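Local coordinates for protein yojF (Bacillus subtilis, PDB 1NJH) that is of unknown function, a member of the DUF1806 family built as an antiparallel sheet with a single helix packed against it, at residues M4-R18 with L84-M97. Residues are numbered along the deposited sequence; the frame is centred on the assembly and turned at random.
Sequences MKAIIKEDVQASLER and LTEYTVDEENRLLM. With IPA (isopropyl alcohol), chain B.
Tyr-87, on the β-hairpin of strands 78-89 and 95-101, packs its ring among Ile-7, Asp-11 and Val-12, between strand 5-6 and helix 9-18, so that one aromatic ring joins the short N-terminal strand, the turn after it and the only helix of this antiparallel sheet protein. Lys-5 and Tyr-87 form a hydrogen-bonded antiparallel pair, Lys-5 N to Tyr-87 O and Tyr-87 N to Lys-5 O, and the ladder continues with Ile-7 N to Thr-85 O at 2.9 Å. With chi1 at 83°, the tyrosine CG lies between its own backbone N and carbonyl carbon, which turns the ring toward the helix. Val-12 CG2 sits over one ring face, a CH-pi contact 3.8 Å from the centroid of the Tyr-87 ring, while Ala-6 O approaches the edge. Tyr-87 OH donates to the anti lone pair of Asp-11 OD1 at 2.7 Å, the carboxylate and ring planes 70° apart. A leucine in place of Tyr-87 would probably leave Asp-11 without this donor and Val-12 CG2 without its aromatic face. Farther along the helix, Leu-16 CD2 meets Leu-95 CD2 at 3.6 Å; Leu-16 also packs on Val-70 and Leu-72 of strand 68-74 and Ile-112 of strand 106-113. Val-12 turns its other methyl to the second strand of the hairpin, where Val-12 CG1 lies 3.9 Å from SE of Met-97, a selenomethionine.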
# COMPACT_ATOMS: atom_id res chain seq x y z
N MSE A 4 15.85 -8.24 -12.79
CA MSE A 4 15.62 -6.81 -12.66
C MSE A 4 16.68 -6.03 -13.42
O MSE A 4 17.87 -6.34 -13.34
CB MSE A 4 15.66 -6.39 -11.18
CG MSE A 4 14.54 -6.93 -10.32
SE MSE A 4 12.80 -6.19 -10.71
CE MSE A 4 11.91 -7.84 -11.19
N LYS A 5 16.25 -5.01 -14.14
CA LYS A 5 17.15 -4.18 -14.92
C LYS A 5 16.78 -2.71 -14.72
O LYS A 5 15.63 -2.40 -14.41
CB LYS A 5 17.04 -4.55 -16.40
CG LYS A 5 17.91 -3.72 -17.32
CD LYS A 5 17.76 -4.17 -18.77
CE LYS A 5 18.68 -3.37 -19.69
NZ LYS A 5 18.62 -3.85 -21.10
N ALA A 6 17.76 -1.82 -14.89
CA ALA A 6 17.52 -0.40 -14.75
C ALA A 6 16.31 0.01 -15.58
O ALA A 6 16.16 -0.41 -16.74
CB ALA A 6 18.74 0.39 -15.18
N ILE A 7 15.45 0.83 -14.99
CA ILE A 7 14.24 1.27 -15.67
C ILE A 7 14.41 2.06 -16.97
O ILE A 7 15.18 3.02 -17.04
CB ILE A 7 13.36 2.12 -14.70
CG1 ILE A 7 12.66 1.19 -13.72
CG2 ILE A 7 12.36 2.98 -15.49
CD1 ILE A 7 11.84 1.92 -12.67
N ILE A 8 13.68 1.62 -17.99
CA ILE A 8 13.66 2.29 -19.28
C ILE A 8 12.25 2.88 -19.27
O ILE A 8 11.27 2.18 -19.51
CB ILE A 8 13.80 1.30 -20.46
CG1 ILE A 8 15.16 0.62 -20.41
CG2 ILE A 8 13.65 2.06 -21.78
CD1 ILE A 8 15.34 -0.47 -21.44
N LYS A 9 12.18 4.16 -18.95
CA LYS A 9 10.93 4.88 -18.84
C LYS A 9 9.86 4.56 -19.87
O LYS A 9 8.72 4.24 -19.52
CB LYS A 9 11.21 6.37 -18.84
CG LYS A 9 10.15 7.19 -18.15
CD LYS A 9 10.55 8.64 -18.14
CE LYS A 9 9.50 9.51 -17.49
NZ LYS A 9 9.94 10.92 -17.48
N GLU A 10 10.21 4.65 -21.15
CA GLU A 10 9.24 4.38 -22.20
C GLU A 10 8.70 2.95 -22.24
O GLU A 10 7.53 2.74 -22.61
CB GLU A 10 9.83 4.74 -23.57
CG GLU A 10 9.73 6.22 -23.93
CD GLU A 10 10.45 7.14 -22.95
OE1 GLU A 10 10.05 7.20 -21.77
OE2 GLU A 10 11.43 7.80 -23.37
N ASP A 11 9.54 1.97 -21.88
CA ASP A 11 9.14 0.57 -21.88
C ASP A 11 8.16 0.31 -20.73
O ASP A 11 7.18 -0.41 -20.90
CB ASP A 11 10.36 -0.36 -21.74
CG ASP A 11 10.05 -1.82 -22.12
OD1 ASP A 11 10.58 -2.74 -21.46
OD2 ASP A 11 9.30 -2.05 -23.10
N VAL A 12 8.43 0.90 -19.58
CA VAL A 12 7.54 0.74 -18.42
C VAL A 12 6.19 1.38 -18.74
O VAL A 12 5.14 0.79 -18.49
CB VAL A 12 8.12 1.40 -17.15
CG1 VAL A 12 7.06 1.40 -16.05
CG2 VAL A 12 9.34 0.64 -16.68
N GLN A 13 6.23 2.58 -19.32
CA GLN A 13 5.00 3.28 -19.68
C GLN A 13 4.18 2.41 -20.61
O GLN A 13 2.97 2.28 -20.45
CB GLN A 13 5.31 4.61 -20.36
CG GLN A 13 4.05 5.38 -20.75
CD GLN A 13 3.22 5.79 -19.55
OE1 GLN A 13 3.74 6.33 -18.57
NE2 GLN A 13 1.92 5.54 -19.62
N ALA A 14 4.83 1.81 -21.60
CA ALA A 14 4.12 0.95 -22.55
C ALA A 14 3.52 -0.25 -21.82
O ALA A 14 2.43 -0.70 -22.14
CB ALA A 14 5.07 0.48 -23.64
N SER A 15 4.25 -0.77 -20.84
CA SER A 15 3.77 -1.92 -20.08
C SER A 15 2.57 -1.56 -19.19
O SER A 15 1.62 -2.33 -19.05
CB SER A 15 4.91 -2.48 -19.22
OG SER A 15 4.50 -3.65 -18.52
N LEU A 16 2.62 -0.37 -18.59
CA LEU A 16 1.52 0.06 -17.73
C LEU A 16 0.23 0.21 -18.54
O LEU A 16 -0.83 -0.24 -18.11
CB LEU A 16 1.85 1.40 -17.05
CG LEU A 16 2.97 1.43 -16.00
CD1 LEU A 16 3.32 2.89 -15.66
CD2 LEU A 16 2.55 0.70 -14.72
N GLU A 17 0.32 0.83 -19.71
CA GLU A 17 -0.86 1.02 -20.54
C GLU A 17 -1.44 -0.32 -20.98
O GLU A 17 -2.63 -0.43 -21.27
CB GLU A 17 -0.49 1.90 -21.75
CG GLU A 17 0.20 3.16 -21.29
CD GLU A 17 0.65 4.07 -22.42
OE1 GLU A 17 1.01 3.56 -23.50
OE2 GLU A 17 0.68 5.30 -22.19
N ARG A 18 -0.58 -1.33 -21.02
CA ARG A 18 -0.98 -2.67 -21.41
C ARG A 18 -2.03 -3.24 -20.46
O ARG A 18 -3.00 -3.86 -20.89
CB ARG A 18 0.25 -3.58 -21.41
CG ARG A 18 0.02 -5.00 -21.87
CD ARG A 18 1.21 -5.87 -21.49
NE ARG A 18 2.48 -5.24 -21.85
CZ ARG A 18 3.67 -5.65 -21.43
NH1 ARG A 18 3.76 -6.70 -20.62
NH2 ARG A 18 4.77 -5.01 -21.80
N LEU A 84 11.26 4.07 -7.49
CA LEU A 84 11.48 2.90 -8.34
C LEU A 84 12.69 3.10 -9.25
O LEU A 84 12.84 4.15 -9.88
CB LEU A 84 10.23 2.65 -9.19
CG LEU A 84 8.97 2.37 -8.36
CD1 LEU A 84 7.76 2.35 -9.28
CD2 LEU A 84 9.10 1.03 -7.60
N THR A 85 13.56 2.09 -9.32
CA THR A 85 14.76 2.19 -10.15
C THR A 85 14.96 1.03 -11.12
O THR A 85 15.66 1.18 -12.13
CB THR A 85 16.04 2.30 -9.30
OG1 THR A 85 16.17 1.12 -8.49
CG2 THR A 85 16.01 3.53 -8.41
N GLU A 86 14.37 -0.12 -10.81
CA GLU A 86 14.53 -1.29 -11.66
C GLU A 86 13.22 -1.99 -11.98
O GLU A 86 12.20 -1.76 -11.32
CB GLU A 86 15.50 -2.27 -11.01
CG GLU A 86 15.08 -2.73 -9.63
CD GLU A 86 16.18 -3.49 -8.91
OE1 GLU A 86 15.86 -4.18 -7.92
OE2 GLU A 86 17.35 -3.39 -9.34
N TYR A 87 13.24 -2.85 -12.99
CA TYR A 87 12.04 -3.56 -13.40
C TYR A 87 12.33 -4.70 -14.36
O TYR A 87 13.47 -4.92 -14.76
CB TYR A 87 11.09 -2.60 -14.12
CG TYR A 87 11.43 -2.40 -15.60
CD1 TYR A 87 10.54 -2.80 -16.59
CD2 TYR A 87 12.64 -1.84 -15.99
CE1 TYR A 87 10.85 -2.65 -17.95
CE2 TYR A 87 12.96 -1.67 -17.34
CZ TYR A 87 12.06 -2.08 -18.31
OH TYR A 87 12.37 -1.92 -19.65
N THR A 88 11.26 -5.38 -14.74
CA THR A 88 11.29 -6.45 -15.72
C THR A 88 9.86 -6.89 -15.94
O THR A 88 8.96 -6.53 -15.19
CB THR A 88 12.10 -7.67 -15.29
OG1 THR A 88 12.32 -8.52 -16.43
CG2 THR A 88 11.33 -8.48 -14.24
N VAL A 89 9.66 -7.67 -16.99
CA VAL A 89 8.36 -8.23 -17.29
C VAL A 89 8.73 -9.69 -17.39
O VAL A 89 9.49 -10.08 -18.28
CB VAL A 89 7.83 -7.71 -18.63
CG1 VAL A 89 6.58 -8.48 -19.02
CG2 VAL A 89 7.53 -6.22 -18.50
N ASP A 90 8.22 -10.50 -16.46
CA ASP A 90 8.57 -11.91 -16.42
C ASP A 90 7.86 -12.83 -17.38
O ASP A 90 7.02 -12.40 -18.18
CB ASP A 90 8.44 -12.43 -14.98
CG ASP A 90 7.01 -12.45 -14.48
OD1 ASP A 90 6.86 -12.56 -13.25
OD2 ASP A 90 6.06 -12.36 -15.28
N GLU A 91 8.21 -14.11 -17.32
CA GLU A 91 7.63 -15.13 -18.18
C GLU A 91 6.11 -15.18 -18.10
O GLU A 91 5.44 -15.61 -19.05
CB GLU A 91 8.22 -16.50 -17.84
CG GLU A 91 8.19 -16.86 -16.36
CD GLU A 91 9.23 -16.10 -15.54
OE1 GLU A 91 9.32 -16.35 -14.32
OE2 GLU A 91 9.96 -15.27 -16.11
N GLU A 92 5.57 -14.75 -16.96
CA GLU A 92 4.12 -14.76 -16.77
C GLU A 92 3.53 -13.42 -17.19
O GLU A 92 2.36 -13.14 -16.96
CB GLU A 92 3.79 -15.05 -15.31
CG GLU A 92 4.06 -16.49 -14.91
CD GLU A 92 4.04 -16.69 -13.41
OE1 GLU A 92 3.05 -16.30 -12.76
OE2 GLU A 92 5.03 -17.24 -12.88
N ASN A 93 4.36 -12.60 -17.82
CA ASN A 93 3.94 -11.29 -18.29
C ASN A 93 3.50 -10.41 -17.12
O ASN A 93 2.50 -9.70 -17.21
CB ASN A 93 2.79 -11.43 -19.29
CG ASN A 93 2.47 -10.13 -19.99
OD1 ASN A 93 3.32 -9.55 -20.66
ND2 ASN A 93 1.24 -9.67 -19.83
N ARG A 94 4.24 -10.46 -16.03
CA ARG A 94 3.90 -9.62 -14.88
C ARG A 94 4.92 -8.51 -14.81
O ARG A 94 6.13 -8.75 -14.88
CB ARG A 94 3.91 -10.45 -13.59
CG ARG A 94 2.91 -11.59 -13.60
CD ARG A 94 2.94 -12.36 -12.29
NE ARG A 94 4.27 -12.88 -11.98
CZ ARG A 94 4.53 -13.68 -10.95
NH1 ARG A 94 3.54 -14.06 -10.14
NH2 ARG A 94 5.77 -14.10 -10.72
N LEU A 95 4.44 -7.27 -14.69
CA LEU A 95 5.33 -6.13 -14.59
C LEU A 95 5.78 -6.01 -13.14
O LEU A 95 4.97 -5.76 -12.23
CB LEU A 95 4.62 -4.83 -15.04
CG LEU A 95 5.35 -3.50 -14.83
CD1 LEU A 95 6.63 -3.46 -15.67
CD2 LEU A 95 4.43 -2.34 -15.24
N LEU A 96 7.07 -6.20 -12.94
CA LEU A 96 7.70 -6.13 -11.62
C LEU A 96 8.59 -4.91 -11.52
O LEU A 96 9.52 -4.74 -12.31
CB LEU A 96 8.55 -7.38 -11.38
CG LEU A 96 7.89 -8.71 -11.74
CD1 LEU A 96 8.84 -9.83 -11.39
CD2 LEU A 96 6.57 -8.86 -11.02
N MSE A 97 8.33 -4.05 -10.54
CA MSE A 97 9.17 -2.87 -10.38
C MSE A 97 9.64 -2.76 -8.93
O MSE A 97 8.96 -3.21 -8.00
CB MSE A 97 8.38 -1.62 -10.77
CG MSE A 97 7.97 -1.62 -12.21
SE MSE A 97 6.67 -0.23 -12.54
CE MSE A 97 5.13 -1.11 -11.75
C1 IPA B . 7.09 14.27 -15.66
C2 IPA B . 8.07 13.79 -16.58
C3 IPA B . 9.39 13.62 -15.93
O2 IPA B . 7.57 12.57 -17.13